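Local atomic coordinates of superoxide dismutase [Mn/Fe] (Aeropyrum pernix, PDB entry 3AK2), a protein that catalyses the disproportionation of superoxide to oxygen and hydrogen peroxide at a metal centre that works with either manganese or iron. Residues H79-F82 against W83-A87; E184-W187 against N188-W192. All blocks are in the same frame, centred on the assembly; numbering follows the deposited sequence.

How the contacts relate
Contact 1 (79-87) closes helix 62-82 in the alpha-hairpin domain, and contact 2 (184-192) joins helix 179-186 to helix 192-205 in the C-terminal domain. Although far apart in sequence, they touch, with centres about 11 Å apart. N85 O lies 2.7 Å from N191 N and A87 N lies 2.8 Å from V189 O, both probable hydrogen bonds, so the two loops are tied backbone to backbone. N191 ND2 also binds P84 O, and W186 touches F82 and M86. Contact 1 holds the manganese ligand H79; contact 2 is a shell farther out, the side chain of W186 being about 11 Å from the metal ion.

Contact 1. Residues H79-F82 against W83-A87; sequences HTIF and WPNMA. With MN (manganese (II) ion), chain E.
The carbonyl oxygen of H79 serves W83 twice: it accepts the backbone N-H of W83 and also lies over one face of the indole, with H79 O only 3.0 Å from W83 CD1. The bond from W83 N to H79 O is 3.1 Å long and close to straight at 159°, the last-turn bond of a helix. The tryptophan side chain folds back over its acceptor because CG stands beside the backbone N (chi1 -47°); its CZ2 then comes to the edge of the imidazole, near the H79 ring plane, the two rings lying obliquely to each other, while its NE1 bonds to H36 ND1. Next to the CD2 that W83 CZ2 approaches, H79 NE2 binds the manganese ion at 2.2 Å, in a site completed by H31, D165, H169 and a water, and ND1 gives its hydrogen to G75 O, which fixes the rotation of the ligand ring. A histidine suits the place because it can bind metal and backbone at once.

F82 completes the aromatic cluster. Its CD2 rests 3.6 Å from W83 CZ3, the two planes inclined at 51°. M86 bends at its third torsion and lays CE over the phenyl face as a CH-pi contact, the sulfur lying obliquely beside it in a Met-aromatic contact. The helix stops at a type I turn from W83 to M86, in which P84, having no N-H, turns CD instead to T80 O, 3.0 Å away. N85 N donates to I81 O at 3.1 Å, nearly along the C=O axis.

I81 meets Y210 of the second subunit; the buried N85 amide takes V163 N of strand 159-165 at OD1 and gives ND2 to I161 O and to D194 of helix 192-205, while F82 and M86 pack on W186 of helix 179-186.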
loop_
_atom_site.group_PDB
_atom_site.type_symbol
_atom_site.label_atom_id
_atom_site.label_comp_id
_atom_site.label_asym_id
_atom_site.label_seq_id
_atom_site.Cartn_x
_atom_site.Cartn_y
_atom_site.Cartn_z
ATOM N N HIS A 79 1.759 -17.309 -9.086
ATOM C CA HIS A 79 0.939 -18.402 -9.632
ATOM C C HIS A 79 1.796 -19.546 -10.166
ATOM O O HIS A 79 1.419 -20.711 -10.056
ATOM C CB HIS A 79 -0.041 -17.899 -10.695
ATOM C CG HIS A 79 -1.156 -17.072 -10.135
ATOM N ND1 HIS A 79 -1.007 -15.734 -9.836
ATOM C CD2 HIS A 79 -2.428 -17.394 -9.797
ATOM C CE1 HIS A 79 -2.140 -15.268 -9.341
ATOM N NE2 HIS A 79 -3.019 -16.253 -9.307
ATOM N N THR A 80 2.952 -19.211 -10.730
ATOM C CA THR A 80 3.897 -20.210 -11.227
ATOM C C THR A 80 4.360 -21.151 -10.111
ATOM O O THR A 80 4.563 -22.341 -10.352
ATOM C CB THR A 80 5.092 -19.520 -11.920
ATOM O OG1 THR A 80 4.629 -18.860 -13.103
ATOM C CG2 THR A 80 6.195 -20.514 -12.295
ATOM N N ILE A 81 4.505 -20.625 -8.898
ATOM C CA ILE A 81 4.843 -21.448 -7.736
ATOM C C ILE A 81 3.595 -22.176 -7.208
ATOM O O ILE A 81 3.658 -23.358 -6.851
ATOM C CB ILE A 81 5.502 -20.598 -6.625
ATOM C CG1 ILE A 81 6.791 -19.951 -7.148
ATOM C CG2 ILE A 81 5.768 -21.444 -5.378
ATOM C CD1 ILE A 81 7.374 -18.889 -6.232
ATOM N N PHE A 82 2.463 -21.472 -7.192
ATOM C CA PHE A 82 1.195 -21.993 -6.669
ATOM C C PHE A 82 0.761 -23.325 -7.296
ATOM O O PHE A 82 0.387 -24.255 -6.575
ATOM C CB PHE A 82 0.107 -20.925 -6.839
ATOM C CG PHE A 82 -1.234 -21.285 -6.247
ATOM C CD1 PHE A 82 -1.365 -21.602 -4.901
ATOM C CD2 PHE A 82 -2.380 -21.258 -7.043
ATOM C CE1 PHE A 82 -2.619 -21.918 -4.360
ATOM C CE2 PHE A 82 -3.634 -21.559 -6.513
ATOM C CZ PHE A 82 -3.753 -21.894 -5.171
ATOM N N TRP A 83 0.815 -23.432 -8.623
ATOM C CA TRP A 83 0.303 -24.647 -9.266
ATOM C C TRP A 83 1.064 -25.928 -8.877
ATOM O O TRP A 83 0.438 -26.883 -8.412
ATOM C CB TRP A 83 0.214 -24.517 -10.789
ATOM C CG TRP A 83 -0.409 -23.261 -11.319
ATOM C CD1 TRP A 83 0.144 -22.406 -12.225
ATOM C CD2 TRP A 83 -1.716 -22.740 -11.020
ATOM N NE1 TRP A 83 -0.724 -21.378 -12.503
ATOM C CE2 TRP A 83 -1.875 -21.561 -11.785
ATOM C CE3 TRP A 83 -2.770 -23.158 -10.194
ATOM C CZ2 TRP A 83 -3.031 -20.785 -11.736
ATOM C CZ3 TRP A 83 -3.923 -22.382 -10.148
ATOM C CH2 TRP A 83 -4.041 -21.210 -10.915
ATOM N N PRO A 84 2.402 -25.966 -9.070
ATOM C CA PRO A 84 3.132 -27.172 -8.654
ATOM C C PRO A 84 3.220 -27.373 -7.138
ATOM O O PRO A 84 3.555 -28.475 -6.687
ATOM C CB PRO A 84 4.523 -26.972 -9.258
ATOM C CG PRO A 84 4.672 -25.493 -9.395
ATOM C CD PRO A 84 3.295 -24.979 -9.704
ATOM N N ASN A 85 2.924 -26.331 -6.359
ATOM C CA ASN A 85 2.762 -26.462 -4.907
ATOM C C ASN A 85 1.578 -27.358 -4.545
ATOM O O ASN A 85 1.416 -27.725 -3.380
ATOM C CB ASN A 85 2.507 -25.099 -4.254
ATOM C CG ASN A 85 3.778 -24.350 -3.849
ATOM O OD1 ASN A 85 3.681 -23.208 -3.403
ATOM N ND2 ASN A 85 4.949 -24.975 -3.974
ATOM N N MET A 86 0.737 -27.676 -5.528
ATOM C CA MET A 86 -0.415 -28.548 -5.311
ATOM C C MET A 86 -0.301 -29.795 -6.178
ATOM O O MET A 86 0.469 -29.827 -7.136
ATOM C CB MET A 86 -1.726 -27.815 -5.606
ATOM C CG MET A 86 -1.955 -26.607 -4.712
ATOM S SD MET A 86 -3.513 -25.742 -4.983
ATOM C CE MET A 86 -3.268 -25.061 -6.629
ATOM N N ALA A 87 -1.062 -30.823 -5.815
ATOM C CA ALA A 87 -1.101 -32.072 -6.568
ATOM C C ALA A 87 -2.416 -32.770 -6.264
ATOM O O ALA A 87 -3.010 -32.525 -5.211
ATOM C CB ALA A 87 0.082 -32.965 -6.186
HETATM MN MN MN E . -4.878 -16.048 -8.134
HETATM O O HOH W 1 -4.143 -14.349 -7.099
#

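Contact 2. Residues E184-W187 against N188-W192; sequences ENWW and NVVNW
V190 puts its CG2 methyl over the six-membered ring of W186, 9° off the ring normal, a CH-pi contact in which CG2 comes 3.6 Å from W186 CH2. The methyl gets there by standing anti to the carbonyl carbon, which leaves CG1 to lie over the indole of W192. W186 in turn sets CZ3 above the centre of the W187 ring, and W187 meets W192 at an edge, CZ3 to CZ2 3.8 Å apart. Flat indoles thus offer faces to both methyls of a branched valine, CG2 on W186 and CG1 on W192.

Beneath them the backbone winds in a 3-10 manner, each bond joining residues three apart, and carries the chain from helix 179-186 on toward helix 192-205 within the C-terminal domain. N188 N gives to N185 O at 3.0 Å and V189 N to W186 O at 3.0 Å, both donors standing above the carbonyl plane instead of on a lone pair; V190 N to W187 O is weak. N185 O takes a second donor from the same face, N188 ND2 at 3.1 Å, with CG beside the backbone N (chi1 -63°) so that the side chain folds back over the turn. With an alanine in place of N188 the side-chain donor would be gone, and N185 O would probably keep only the backbone N-H within this turn.

Farther out, one water receives the N-H of W192 NE1 in the ring plane and donates to W187 O. N191 is the N-cap of helix 192-205, its OD1 making a weak bond to D194 N. The indole N-H of W187 binds S119, K115 lies against its ring as a cation-pi partner, and E184 forms a salt bridge with K123. W186, V190 and W192 all rest on L162 of strand 159-165.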
loop_
_atom_site.group_PDB
_atom_site.type_symbol
_atom_site.label_atom_id
_atom_site.label_comp_id
_atom_site.label_asym_id
_atom_site.label_seq_id
_atom_site.Cartn_x
_atom_site.Cartn_y
_atom_site.Cartn_z
ATOM N N GLU A 184 -8.535 -24.539 5.045
ATOM C CA GLU A 184 -8.507 -25.844 5.702
ATOM C C GLU A 184 -8.470 -26.987 4.685
ATOM O O GLU A 184 -7.714 -27.950 4.843
ATOM C CB GLU A 184 -9.701 -26.000 6.650
ATOM C CG GLU A 184 -9.622 -25.132 7.910
ATOM C CD GLU A 184 -8.428 -25.465 8.795
ATOM O OE1 GLU A 184 -8.079 -26.660 8.920
ATOM O OE2 GLU A 184 -7.844 -24.528 9.376
ATOM N N ASN A 185 -9.276 -26.861 3.637
ATOM C CA ASN A 185 -9.342 -27.871 2.585
ATOM C C ASN A 185 -8.099 -27.926 1.697
ATOM O O ASN A 185 -7.718 -28.994 1.217
ATOM C CB ASN A 185 -10.598 -27.677 1.739
ATOM C CG ASN A 185 -11.804 -28.368 2.334
ATOM O OD1 ASN A 185 -11.938 -29.586 2.241
ATOM N ND2 ASN A 185 -12.693 -27.593 2.945
ATOM N N TRP A 186 -7.463 -26.775 1.501
ATOM C CA TRP A 186 -6.276 -26.665 0.651
ATOM C C TRP A 186 -5.129 -27.577 1.099
ATOM O O TRP A 186 -4.374 -28.083 0.269
ATOM C CB TRP A 186 -5.834 -25.200 0.579
ATOM C CG TRP A 186 -4.493 -24.945 -0.046
ATOM C CD1 TRP A 186 -4.219 -24.800 -1.376
ATOM C CD2 TRP A 186 -3.252 -24.769 0.645
ATOM N NE1 TRP A 186 -2.878 -24.553 -1.556
ATOM C CE2 TRP A 186 -2.261 -24.528 -0.332
ATOM C CE3 TRP A 186 -2.881 -24.793 1.996
ATOM C CZ2 TRP A 186 -0.920 -24.312 0.001
ATOM C CZ3 TRP A 186 -1.551 -24.577 2.325
ATOM C CH2 TRP A 186 -0.587 -24.336 1.330
ATOM N N TRP A 187 -5.017 -27.813 2.406
ATOM C CA TRP A 187 -3.981 -28.707 2.927
ATOM C C TRP A 187 -4.019 -30.098 2.298
ATOM O O TRP A 187 -2.988 -30.755 2.180
ATOM C CB TRP A 187 -4.073 -28.817 4.448
ATOM C CG TRP A 187 -3.724 -27.540 5.128
ATOM C CD1 TRP A 187 -4.590 -26.630 5.659
ATOM C CD2 TRP A 187 -2.411 -27.008 5.323
ATOM N NE1 TRP A 187 -3.897 -25.564 6.182
ATOM C CE2 TRP A 187 -2.557 -25.773 5.993
ATOM C CE3 TRP A 187 -1.122 -27.457 5.003
ATOM C CZ2 TRP A 187 -1.461 -24.978 6.346
ATOM C CZ3 TRP A 187 -0.033 -26.667 5.356
ATOM C CH2 TRP A 187 -0.212 -25.443 6.025
ATOM N N ASN A 188 -5.206 -30.525 1.873
ATOM C CA ASN A 188 -5.381 -31.851 1.280
ATOM C C ASN A 188 -4.801 -32.007 -0.121
ATOM O O ASN A 188 -4.729 -33.123 -0.644
ATOM C CB ASN A 188 -6.858 -32.234 1.293
ATOM C CG ASN A 188 -7.408 -32.345 2.692
ATOM O OD1 ASN A 188 -6.988 -33.203 3.468
ATOM N ND2 ASN A 188 -8.346 -31.469 3.030
ATOM N N VAL A 189 -4.378 -30.895 -0.723
ATOM C CA VAL A 189 -3.753 -30.935 -2.049
ATOM C C VAL A 189 -2.318 -30.381 -2.089
ATOM O O VAL A 189 -1.734 -30.253 -3.162
ATOM C CB VAL A 189 -4.629 -30.248 -3.148
ATOM C CG1 VAL A 189 -5.974 -30.960 -3.305
ATOM C CG2 VAL A 189 -4.827 -28.757 -2.857
ATOM N N VAL A 190 -1.745 -30.074 -0.927
ATOM C CA VAL A 190 -0.367 -29.572 -0.880
ATOM C C VAL A 190 0.614 -30.636 -1.368
ATOM O O VAL A 190 0.596 -31.775 -0.895
ATOM C CB VAL A 190 0.040 -29.082 0.530
ATOM C CG1 VAL A 190 1.533 -28.755 0.583
ATOM C CG2 VAL A 190 -0.780 -27.871 0.923
ATOM N N ASN A 191 1.451 -30.254 -2.324
ATOM C CA ASN A 191 2.459 -31.134 -2.891
ATOM C C ASN A 191 3.773 -30.995 -2.129
ATOM O O ASN A 191 4.647 -30.207 -2.503
ATOM C CB ASN A 191 2.646 -30.797 -4.373
ATOM C CG ASN A 191 3.593 -31.742 -5.084
ATOM O OD1 ASN A 191 4.093 -32.710 -4.505
ATOM N ND2 ASN A 191 3.840 -31.467 -6.358
ATOM N N TRP A 192 3.914 -31.762 -1.051
ATOM C CA TRP A 192 5.100 -31.648 -0.204
ATOM C C TRP A 192 6.391 -32.032 -0.921
ATOM O O TRP A 192 7.463 -31.542 -0.570
ATOM C CB TRP A 192 4.924 -32.417 1.109
ATOM C CG TRP A 192 3.934 -31.761 2.011
ATOM C CD1 TRP A 192 2.698 -32.226 2.345
ATOM C CD2 TRP A 192 4.076 -30.490 2.664
ATOM N NE1 TRP A 192 2.066 -31.335 3.178
ATOM C CE2 TRP A 192 2.889 -30.260 3.390
ATOM C CE3 TRP A 192 5.096 -29.529 2.715
ATOM C CZ2 TRP A 192 2.691 -29.110 4.162
ATOM C CZ3 TRP A 192 4.897 -28.382 3.478
ATOM C CH2 TRP A 192 3.704 -28.184 4.191
HETATM O O HOH W 2 -0.861 -31.026 4.084
#